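Local coordinates for protein hyaluronoglucosaminidase (Apis mellifera, PDB 1FCQ) that probably hydrolyses hyaluronan as a venom glycosidase of family 56 built on a TIM barrel, and is a major allergen of bee venom, at residues V13-P18 against L27-V32; L222-Y227 against K246-I251. One frame throughout, in Å; residues are numbered along the deposited sequence.

Contact 1. Residues V13-P18 against L27-V32; sequences VYWNVP and LRFEEV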
ATOM      1  N   VAL A  13      -0.819   4.867 -15.963  1.00 17.83           N
ATOM      2  CA  VAL A  13       0.259   4.099 -15.324  1.00 15.82           C
ATOM      3  C   VAL A  13       1.219   5.103 -14.690  1.00 14.70           C
ATOM      4  O   VAL A  13       1.676   6.036 -15.334  1.00 18.57           O
ATOM      5  CB  VAL A  13       1.011   3.170 -16.283  1.00 16.09           C
ATOM      6  CG1 VAL A  13       2.060   2.345 -15.551  1.00 17.39           C
ATOM      7  CG2 VAL A  13       0.014   2.243 -16.977  1.00 20.90           C
ATOM      8  N   TYR A  14       1.477   4.924 -13.393  1.00 12.48           N
ATOM      9  CA  TYR A  14       2.335   5.865 -12.670  1.00 13.03           C
ATOM     10  C   TYR A  14       3.714   5.352 -12.301  1.00 15.55           C
ATOM     11  O   TYR A  14       3.869   4.214 -11.863  1.00 14.82           O
ATOM     12  CB  TYR A  14       1.643   6.243 -11.340  1.00 12.61           C
ATOM     13  CG  TYR A  14       0.384   7.050 -11.541  1.00 12.05           C
ATOM     14  CD1 TYR A  14      -0.848   6.438 -11.696  1.00 15.15           C
ATOM     15  CD2 TYR A  14       0.466   8.446 -11.583  1.00 18.63           C
ATOM     16  CE1 TYR A  14      -1.986   7.220 -11.886  1.00 14.85           C
ATOM     17  CE2 TYR A  14      -0.665   9.214 -11.767  1.00 20.93           C
ATOM     18  CZ  TYR A  14      -1.880   8.584 -11.906  1.00 18.44           C
ATOM     19  OH  TYR A  14      -3.021   9.343 -12.103  1.00 20.35           O
ATOM     20  N   TRP A  15       4.710   6.244 -12.458  1.00 13.24           N
ATOM     21  CA  TRP A  15       6.071   5.851 -12.078  1.00 12.73           C
ATOM     22  C   TRP A  15       6.292   6.146 -10.595  1.00 13.41           C
ATOM     23  O   TRP A  15       6.303   7.316 -10.215  1.00 13.55           O
ATOM     24  CB  TRP A  15       7.072   6.663 -12.897  1.00 11.57           C
ATOM     25  CG  TRP A  15       8.502   6.202 -12.852  1.00 13.85           C
ATOM     26  CD1 TRP A  15       9.568   6.878 -12.338  1.00 14.17           C
ATOM     27  CD2 TRP A  15       9.031   4.972 -13.375  1.00 14.38           C
ATOM     28  NE1 TRP A  15      10.726   6.157 -12.496  1.00 12.95           N
ATOM     29  CE2 TRP A  15      10.415   4.980 -13.141  1.00 13.20           C
ATOM     30  CE3 TRP A  15       8.462   3.882 -14.028  1.00 13.41           C
ATOM     31  CZ2 TRP A  15      11.245   3.930 -13.534  1.00 16.72           C
ATOM     32  CZ3 TRP A  15       9.281   2.835 -14.425  1.00 16.59           C
ATOM     33  CH2 TRP A  15      10.652   2.879 -14.170  1.00 14.93           C
ATOM     34  N   ASN A  16       6.493   5.104  -9.791  1.00 12.87           N
ATOM     35  CA  ASN A  16       6.757   5.311  -8.360  1.00 11.63           C
ATOM     36  C   ASN A  16       8.032   4.566  -7.949  1.00 15.33           C
ATOM     37  O   ASN A  16       8.201   3.999  -6.881  1.00 15.19           O
ATOM     38  CB  ASN A  16       5.556   4.912  -7.507  1.00 13.94           C
ATOM     39  CG  ASN A  16       5.609   5.360  -6.061  1.00 14.39           C
ATOM     40  OD1 ASN A  16       5.136   4.637  -5.161  1.00 12.97           O
ATOM     41  ND2 ASN A  16       6.150   6.553  -5.768  1.00 13.86           N
ATOM     42  N   VAL A  17       8.964   4.539  -8.910  1.00 13.22           N
ATOM     43  CA  VAL A  17      10.283   3.909  -8.689  1.00 15.05           C
ATOM     44  C   VAL A  17      11.208   5.062  -8.341  1.00 14.44           C
ATOM     45  O   VAL A  17      11.156   6.092  -9.031  1.00 15.09           O
ATOM     46  CB  VAL A  17      10.742   3.199  -9.970  1.00 11.20           C
ATOM     47  CG1 VAL A  17      12.145   2.620  -9.784  1.00 19.62           C
ATOM     48  CG2 VAL A  17       9.818   2.070 -10.389  1.00 15.80           C
ATOM     49  N   PRO A  18      12.092   4.947  -7.366  1.00 14.35           N
ATOM     50  CA  PRO A  18      12.922   6.047  -6.917  1.00 16.31           C
ATOM     51  C   PRO A  18      14.174   6.266  -7.748  1.00 14.70           C
ATOM     52  O   PRO A  18      15.271   6.355  -7.203  1.00 16.41           O
ATOM     53  CB  PRO A  18      13.251   5.687  -5.476  1.00 16.36           C
ATOM     54  CG  PRO A  18      13.267   4.203  -5.483  1.00 16.61           C
ATOM     55  CD  PRO A  18      12.186   3.780  -6.453  1.00 15.77           C
ATOM     56  N   LEU A  27      21.656   9.654 -15.033  1.00 18.00           N
ATOM     57  CA  LEU A  27      20.575   8.812 -15.551  1.00 17.47           C
ATOM     58  C   LEU A  27      19.241   9.382 -15.068  1.00 19.06           C
ATOM     59  O   LEU A  27      18.886   9.162 -13.912  1.00 17.94           O
ATOM     60  CB  LEU A  27      20.764   7.366 -15.117  1.00 17.41           C
ATOM     61  CG  LEU A  27      22.151   6.771 -15.396  1.00 21.18           C
ATOM     62  CD1 LEU A  27      22.360   5.554 -14.511  1.00 24.80           C
ATOM     63  CD2 LEU A  27      22.345   6.479 -16.869  1.00 24.94           C
ATOM     64  N   ARG A  28      18.584  10.097 -15.965  1.00 22.75           N
ATOM     65  CA  ARG A  28      17.347  10.784 -15.610  1.00 23.02           C
ATOM     66  C   ARG A  28      16.083  10.029 -15.944  1.00 21.10           C
ATOM     67  O   ARG A  28      14.985  10.522 -15.677  1.00 19.60           O
ATOM     68  CB  ARG A  28      17.312  12.154 -16.313  1.00 26.32           C
ATOM     69  CG  ARG A  28      18.365  13.123 -15.799  1.00 35.39           C
ATOM     70  CD  ARG A  28      18.032  14.565 -16.118  1.00 41.86           C
ATOM     71  NE  ARG A  28      18.142  14.932 -17.521  1.00 51.03           N
ATOM     72  CZ  ARG A  28      17.716  16.088 -18.025  1.00 53.30           C
ATOM     73  NH1 ARG A  28      17.136  16.995 -17.249  1.00 53.20           N
ATOM     74  NH2 ARG A  28      17.866  16.349 -19.317  1.00 55.90           N
ATOM     75  N   PHE A  29      16.171   8.871 -16.581  1.00 20.82           N
ATOM     76  CA  PHE A  29      15.023   8.049 -16.918  1.00 17.00           C
ATOM     77  C   PHE A  29      13.930   8.775 -17.669  1.00 15.69           C
ATOM     78  O   PHE A  29      12.737   8.490 -17.497  1.00 17.24           O
ATOM     79  CB  PHE A  29      14.487   7.407 -15.608  1.00 16.91           C
ATOM     80  CG  PHE A  29      15.405   6.285 -15.174  1.00 14.59           C
ATOM     81  CD1 PHE A  29      16.565   6.555 -14.473  1.00 17.03           C
ATOM     82  CD2 PHE A  29      15.097   4.968 -15.498  1.00 12.90           C
ATOM     83  CE1 PHE A  29      17.421   5.536 -14.086  1.00 18.35           C
ATOM     84  CE2 PHE A  29      15.952   3.949 -15.106  1.00 13.50           C
ATOM     85  CZ  PHE A  29      17.099   4.223 -14.390  1.00 16.62           C
ATOM     86  N   GLU A  30      14.283   9.603 -18.661  1.00 17.07           N
ATOM     87  CA  GLU A  30      13.291  10.291 -19.471  1.00 19.40           C
ATOM     88  C   GLU A  30      12.439   9.343 -20.301  1.00 16.15           C
ATOM     89  O   GLU A  30      11.295   9.644 -20.614  1.00 18.66           O
ATOM     90  CB  GLU A  30      13.942  11.324 -20.398  1.00 19.68           C
ATOM     91  CG  GLU A  30      14.886  12.266 -19.679  1.00 25.17           C
ATOM     92  CD  GLU A  30      16.347  11.883 -19.761  1.00 32.77           C
ATOM     93  OE1 GLU A  30      16.678  10.677 -19.831  1.00 25.88           O
ATOM     94  OE2 GLU A  30      17.165  12.837 -19.759  1.00 33.74           O
ATOM     95  N   GLU A  31      12.932   8.156 -20.650  1.00 17.79           N
ATOM     96  CA  GLU A  31      12.190   7.202 -21.439  1.00 16.67           C
ATOM     97  C   GLU A  31      10.934   6.702 -20.740  1.00 17.83           C
ATOM     98  O   GLU A  31      10.021   6.294 -21.449  1.00 18.92           O
ATOM     99  CB  GLU A  31      13.035   6.011 -21.894  1.00 19.79           C
ATOM    100  CG  GLU A  31      13.567   5.163 -20.762  1.00 21.36           C
ATOM    101  CD  GLU A  31      14.917   5.608 -20.257  1.00 27.74           C
ATOM    102  OE1 GLU A  31      15.726   4.704 -19.935  1.00 31.53           O
ATOM    103  OE2 GLU A  31      15.227   6.814 -20.173  1.00 25.24           O
ATOM    104  N   VAL A  32      10.869   6.788 -19.404  1.00 13.34           N
ATOM    105  CA  VAL A  32       9.628   6.373 -18.737  1.00 14.70           C
ATOM    106  C   VAL A  32       8.399   7.008 -19.361  1.00 15.02           C
ATOM    107  O   VAL A  32       7.444   6.320 -19.688  1.00 18.10           O
ATOM    108  CB  VAL A  32       9.733   6.780 -17.247  1.00 18.98           C
ATOM    109  CG1 VAL A  32       8.424   6.632 -16.504  1.00 16.62           C
ATOM    110  CG2 VAL A  32      10.788   5.896 -16.586  1.00 14.99           C
TER

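Contact 2. Residues L222-Y227 against K246-I251; sequences LLPSVY and KEALRI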
ATOM      1  N   LEU A 222      -8.228   3.252  -4.468  1.00 14.19           N
ATOM      2  CA  LEU A 222      -7.922   1.982  -3.817  1.00 12.97           C
ATOM      3  C   LEU A 222      -6.620   1.468  -4.420  1.00 13.61           C
ATOM      4  O   LEU A 222      -6.471   1.481  -5.638  1.00 13.23           O
ATOM      5  CB  LEU A 222      -9.009   0.947  -4.064  1.00 13.93           C
ATOM      6  CG  LEU A 222     -10.430   1.228  -3.588  1.00 26.40           C
ATOM      7  CD1 LEU A 222     -11.245  -0.044  -3.353  1.00 22.35           C
ATOM      8  CD2 LEU A 222     -10.486   2.076  -2.333  1.00 24.09           C
ATOM      9  N   LEU A 223      -5.714   0.992  -3.568  1.00 11.21           N
ATOM     10  CA  LEU A 223      -4.362   0.617  -3.956  1.00  9.69           C
ATOM     11  C   LEU A 223      -3.922  -0.761  -3.525  1.00 10.31           C
ATOM     12  O   LEU A 223      -2.940  -0.951  -2.803  1.00 12.35           O
ATOM     13  CB  LEU A 223      -3.439   1.690  -3.293  1.00 12.19           C
ATOM     14  CG  LEU A 223      -3.756   3.157  -3.576  1.00 10.82           C
ATOM     15  CD1 LEU A 223      -3.126   4.088  -2.550  1.00 14.48           C
ATOM     16  CD2 LEU A 223      -3.273   3.534  -4.978  1.00 14.71           C
ATOM     17  N   PRO A 224      -4.613  -1.801  -3.987  1.00 13.39           N
ATOM     18  CA  PRO A 224      -4.278  -3.176  -3.620  1.00 13.22           C
ATOM     19  C   PRO A 224      -2.864  -3.471  -4.070  1.00 14.09           C
ATOM     20  O   PRO A 224      -2.502  -3.002  -5.157  1.00 14.24           O
ATOM     21  CB  PRO A 224      -5.345  -4.020  -4.324  1.00 13.00           C
ATOM     22  CG  PRO A 224      -5.674  -3.186  -5.523  1.00 13.37           C
ATOM     23  CD  PRO A 224      -5.733  -1.781  -4.961  1.00 14.90           C
ATOM     24  N   SER A 225      -2.091  -4.146  -3.226  1.00 11.26           N
ATOM     25  CA  SER A 225      -0.720  -4.494  -3.658  1.00 14.02           C
ATOM     26  C   SER A 225      -0.749  -5.860  -4.330  1.00 14.89           C
ATOM     27  O   SER A 225      -1.202  -6.834  -3.728  1.00 14.73           O
ATOM     28  CB  SER A 225       0.186  -4.507  -2.442  1.00 13.79           C
ATOM     29  OG  SER A 225       1.504  -4.929  -2.795  1.00 16.13           O
ATOM     30  N   VAL A 226      -0.257  -5.962  -5.567  1.00 14.60           N
ATOM     31  CA  VAL A 226      -0.334  -7.188  -6.352  1.00 14.56           C
ATOM     32  C   VAL A 226       1.046  -7.724  -6.717  1.00 14.65           C
ATOM     33  O   VAL A 226       1.280  -8.206  -7.811  1.00 14.58           O
ATOM     34  CB  VAL A 226      -1.231  -7.011  -7.592  1.00 13.80           C
ATOM     35  CG1 VAL A 226      -2.660  -6.620  -7.166  1.00 15.37           C
ATOM     36  CG2 VAL A 226      -0.734  -6.003  -8.606  1.00 17.15           C
ATOM     37  N   TYR A 227       1.943  -7.666  -5.734  1.00 14.07           N
ATOM     38  CA  TYR A 227       3.309  -8.165  -5.964  1.00 15.36           C
ATOM     39  C   TYR A 227       3.303  -9.677  -6.154  1.00 15.11           C
ATOM     40  O   TYR A 227       2.662 -10.423  -5.410  1.00 17.67           O
ATOM     41  CB  TYR A 227       4.223  -7.735  -4.825  1.00 15.19           C
ATOM     42  CG  TYR A 227       4.334  -6.254  -4.560  1.00 13.25           C
ATOM     43  CD1 TYR A 227       3.793  -5.309  -5.421  1.00 16.34           C
ATOM     44  CD2 TYR A 227       4.991  -5.800  -3.413  1.00 14.12           C
ATOM     45  CE1 TYR A 227       3.898  -3.964  -5.144  1.00 12.67           C
ATOM     46  CE2 TYR A 227       5.125  -4.445  -3.154  1.00 15.80           C
ATOM     47  CZ  TYR A 227       4.550  -3.533  -4.019  1.00 13.20           C
ATOM     48  OH  TYR A 227       4.651  -2.183  -3.771  1.00 14.66           O
ATOM     49  N   LYS A 246     -10.030  -7.701  -8.447  1.00 16.80           N
ATOM     50  CA  LYS A 246     -11.485  -7.852  -8.331  1.00 13.61           C
ATOM     51  C   LYS A 246     -11.975  -7.357  -6.972  1.00 16.06           C
ATOM     52  O   LYS A 246     -13.048  -6.736  -6.908  1.00 17.90           O
ATOM     53  CB  LYS A 246     -11.929  -9.308  -8.500  1.00 18.79           C
ATOM     54  CG  LYS A 246     -11.797  -9.853  -9.914  1.00 24.16           C
ATOM     55  CD  LYS A 246     -12.125 -11.350  -9.911  1.00 23.50           C
ATOM     56  CE  LYS A 246     -11.971 -11.971 -11.281  1.00 32.34           C
ATOM     57  NZ  LYS A 246     -12.175 -13.454 -11.236  1.00 25.00           N
ATOM     58  N   GLU A 247     -11.252  -7.642  -5.888  1.00 14.99           N
ATOM     59  CA  GLU A 247     -11.701  -7.198  -4.563  1.00 19.06           C
ATOM     60  C   GLU A 247     -11.779  -5.685  -4.524  1.00 13.70           C
ATOM     61  O   GLU A 247     -12.760  -5.082  -4.071  1.00 14.04           O
ATOM     62  CB  GLU A 247     -10.770  -7.725  -3.476  1.00 19.33           C
ATOM     63  CG  GLU A 247     -11.204  -7.426  -2.052  1.00 17.65           C
ATOM     64  CD  GLU A 247     -12.447  -8.176  -1.627  1.00 26.81           C
ATOM     65  OE1 GLU A 247     -12.898  -9.082  -2.359  1.00 23.81           O
ATOM     66  OE2 GLU A 247     -12.979  -7.830  -0.553  1.00 19.60           O
ATOM     67  N   ALA A 248     -10.741  -5.008  -5.025  1.00 13.46           N
ATOM     68  CA  ALA A 248     -10.757  -3.552  -5.049  1.00 14.54           C
ATOM     69  C   ALA A 248     -11.876  -3.005  -5.932  1.00 15.18           C
ATOM     70  O   ALA A 248     -12.509  -2.030  -5.521  1.00 14.05           O
ATOM     71  CB  ALA A 248      -9.402  -3.010  -5.509  1.00 15.13           C
ATOM     72  N   LEU A 249     -12.137  -3.603  -7.099  1.00 15.51           N
ATOM     73  CA  LEU A 249     -13.236  -3.083  -7.934  1.00 13.00           C
ATOM     74  C   LEU A 249     -14.589  -3.282  -7.266  1.00 16.18           C
ATOM     75  O   LEU A 249     -15.440  -2.387  -7.384  1.00 16.94           O
ATOM     76  CB  LEU A 249     -13.192  -3.795  -9.289  1.00 17.89           C
ATOM     77  CG  LEU A 249     -12.012  -3.415 -10.186  1.00 22.44           C
ATOM     78  CD1 LEU A 249     -11.870  -4.413 -11.324  1.00 23.72           C
ATOM     79  CD2 LEU A 249     -12.174  -2.008 -10.739  1.00 19.88           C
ATOM     80  N   ARG A 250     -14.795  -4.382  -6.546  1.00 15.75           N
ATOM     81  CA  ARG A 250     -16.082  -4.586  -5.887  1.00 17.98           C
ATOM     82  C   ARG A 250     -16.330  -3.469  -4.874  1.00 19.88           C
ATOM     83  O   ARG A 250     -17.404  -2.900  -4.796  1.00 19.09           O
ATOM     84  CB  ARG A 250     -16.211  -5.929  -5.156  1.00 23.16           C
ATOM     85  CG  ARG A 250     -17.571  -6.098  -4.473  1.00 18.36           C
ATOM     86  CD  ARG A 250     -17.768  -7.415  -3.751  1.00 23.67           C
ATOM     87  NE  ARG A 250     -17.377  -7.447  -2.330  1.00 23.74           N
ATOM     88  CZ  ARG A 250     -16.114  -7.634  -1.976  1.00 24.68           C
ATOM     89  NH1 ARG A 250     -15.229  -7.794  -2.952  1.00 31.82           N
ATOM     90  NH2 ARG A 250     -15.724  -7.661  -0.706  1.00 16.87           N
ATOM     91  N   ILE A 251     -15.296  -3.148  -4.102  1.00 17.22           N
ATOM     92  CA  ILE A 251     -15.371  -2.139  -3.064  1.00 17.90           C
ATOM     93  C   ILE A 251     -15.472  -0.761  -3.698  1.00 24.29           C
ATOM     94  O   ILE A 251     -16.264   0.082  -3.265  1.00 20.26           O
ATOM     95  CB  ILE A 251     -14.152  -2.228  -2.118  1.00 17.90           C
ATOM     96  CG1 ILE A 251     -14.118  -3.575  -1.406  1.00 20.87           C
ATOM     97  CG2 ILE A 251     -14.144  -1.074  -1.132  1.00 19.06           C
ATOM     98  CD1 ILE A 251     -15.296  -3.953  -0.543  1.00 20.13           C
TER

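Contact 1. Residues V13-P18 against L27-V32
W15 lays its indole against the two methyl groups of V32. CG2 of V32 sits over the centre of the six-membered ring of W15, 3.6 Å from the centroid and 10° off the ring normal. This is a CH-pi contact. The other methyl, CG1 of V32, lies by CB and the CG-CD2 end of the indole, 3.6 Å from CD2 of W15. Each branch of the valine thus covers a different part of the indole. The two side chains cross at about a right angle. The indole reaches V32 with CG of W15 turned anti to the backbone N (chi1 -168°). Within its own segment W15 is backed by V17, whose CB lies 3.5 Å above the opposite face of the W15 ring, toward the rim. The indole therefore lies between two valines, V32 over one face and V17 over the other.

F29 adds a looser contact. Its CD2 comes within 4.4 Å of CZ2 of W15, an oblique approach to the indole. The backbone of 27-32 turns here, with V32 N bonded to F29 O at 3.2 Å. The CB atoms of both F29 and V32 point toward the strand from this turn. The ring of F29 also makes a cation-pi contact with R317 of helix 310-328.

The contact joins barrel strand 12-16 to the segment leading into short helix 31-34. All three touching residues are buried. The one polar atom of the indole, NE1, bonds to OG1 of T19. With that N-H satisfied nearby, the meeting across the segments is apolar, and it rests on dispersion and CH-pi packing.

Contact 2. Residues L222-Y227 against K246-I251
L222 and P224 make the apolar contacts of this pair, against A248 and I251 on one side of a helix. The CD1 methyl of L222 does the leucine's share alone. CD1 of L222 lies 3.8 Å from both CB and CG2 of I251, and 4.1 Å from CB of A248. The side chains of L222 and I251 cross at about a right angle. CG1 of I251 stands anti to the carbonyl carbon (chi1 -62°) and leads the rest of that chain away. P224 meets the same alanine with CG and CD. CG of P224 is 3.7 Å from CB of A248, and CD is only slightly farther. The CA atoms of L222 and A248 are 6.3 Å apart.

One approach involves a backbone oxygen. CD1 of L222 lies 3.2 Å from O of A248, a tight fit of a methyl against a carbonyl.

The polar side-chain bonds do not join the two segments. R250 and E247 form a two-pronged salt bridge one turn apart. NH1 of R250 makes a weak hydrogen bond to OE1 of E247 at 2.7 Å. NH2 of R250 donates to OE2 of E247 at 2.8 Å, with a fairly straight N-H...O angle of 163°. OE2 lies in the guanidinium plane, but NH2 stands above the carboxylate plane. R250 NH2 also pairs with D210, and E247 OE2 with N209, which ties this pair to helix 203-210.

The contact is strand-to-helix packing in the barrel. Strand 221-222 and the loop after it lie against helix 234-253. A248 also touches V262 of the adjacent strand 261-267, while F216 of helix 213-216 packs on both L222 and I251.

Overall arrangement
Contact 1 and contact 2 lie in different parts of the same TIM barrel. Their centres are about 23 Å apart, and their nearest atoms are about 7 Å apart without touching. The link between them runs through one parallel run of four barrel strands, in the order 12-16, 297-301, 261-267, 221-222. Contact 1 starts from one end strand of this four-strand run and contact 2 from the other. The centre of contact 1 lies about 19 Å from the centre of the chain, that of contact 2 about 10 Å. They follow one another along the chain. Both are buried and mainly apolar where their segments meet, but contact 1 uses an aromatic face and contact 2 aliphatic groups.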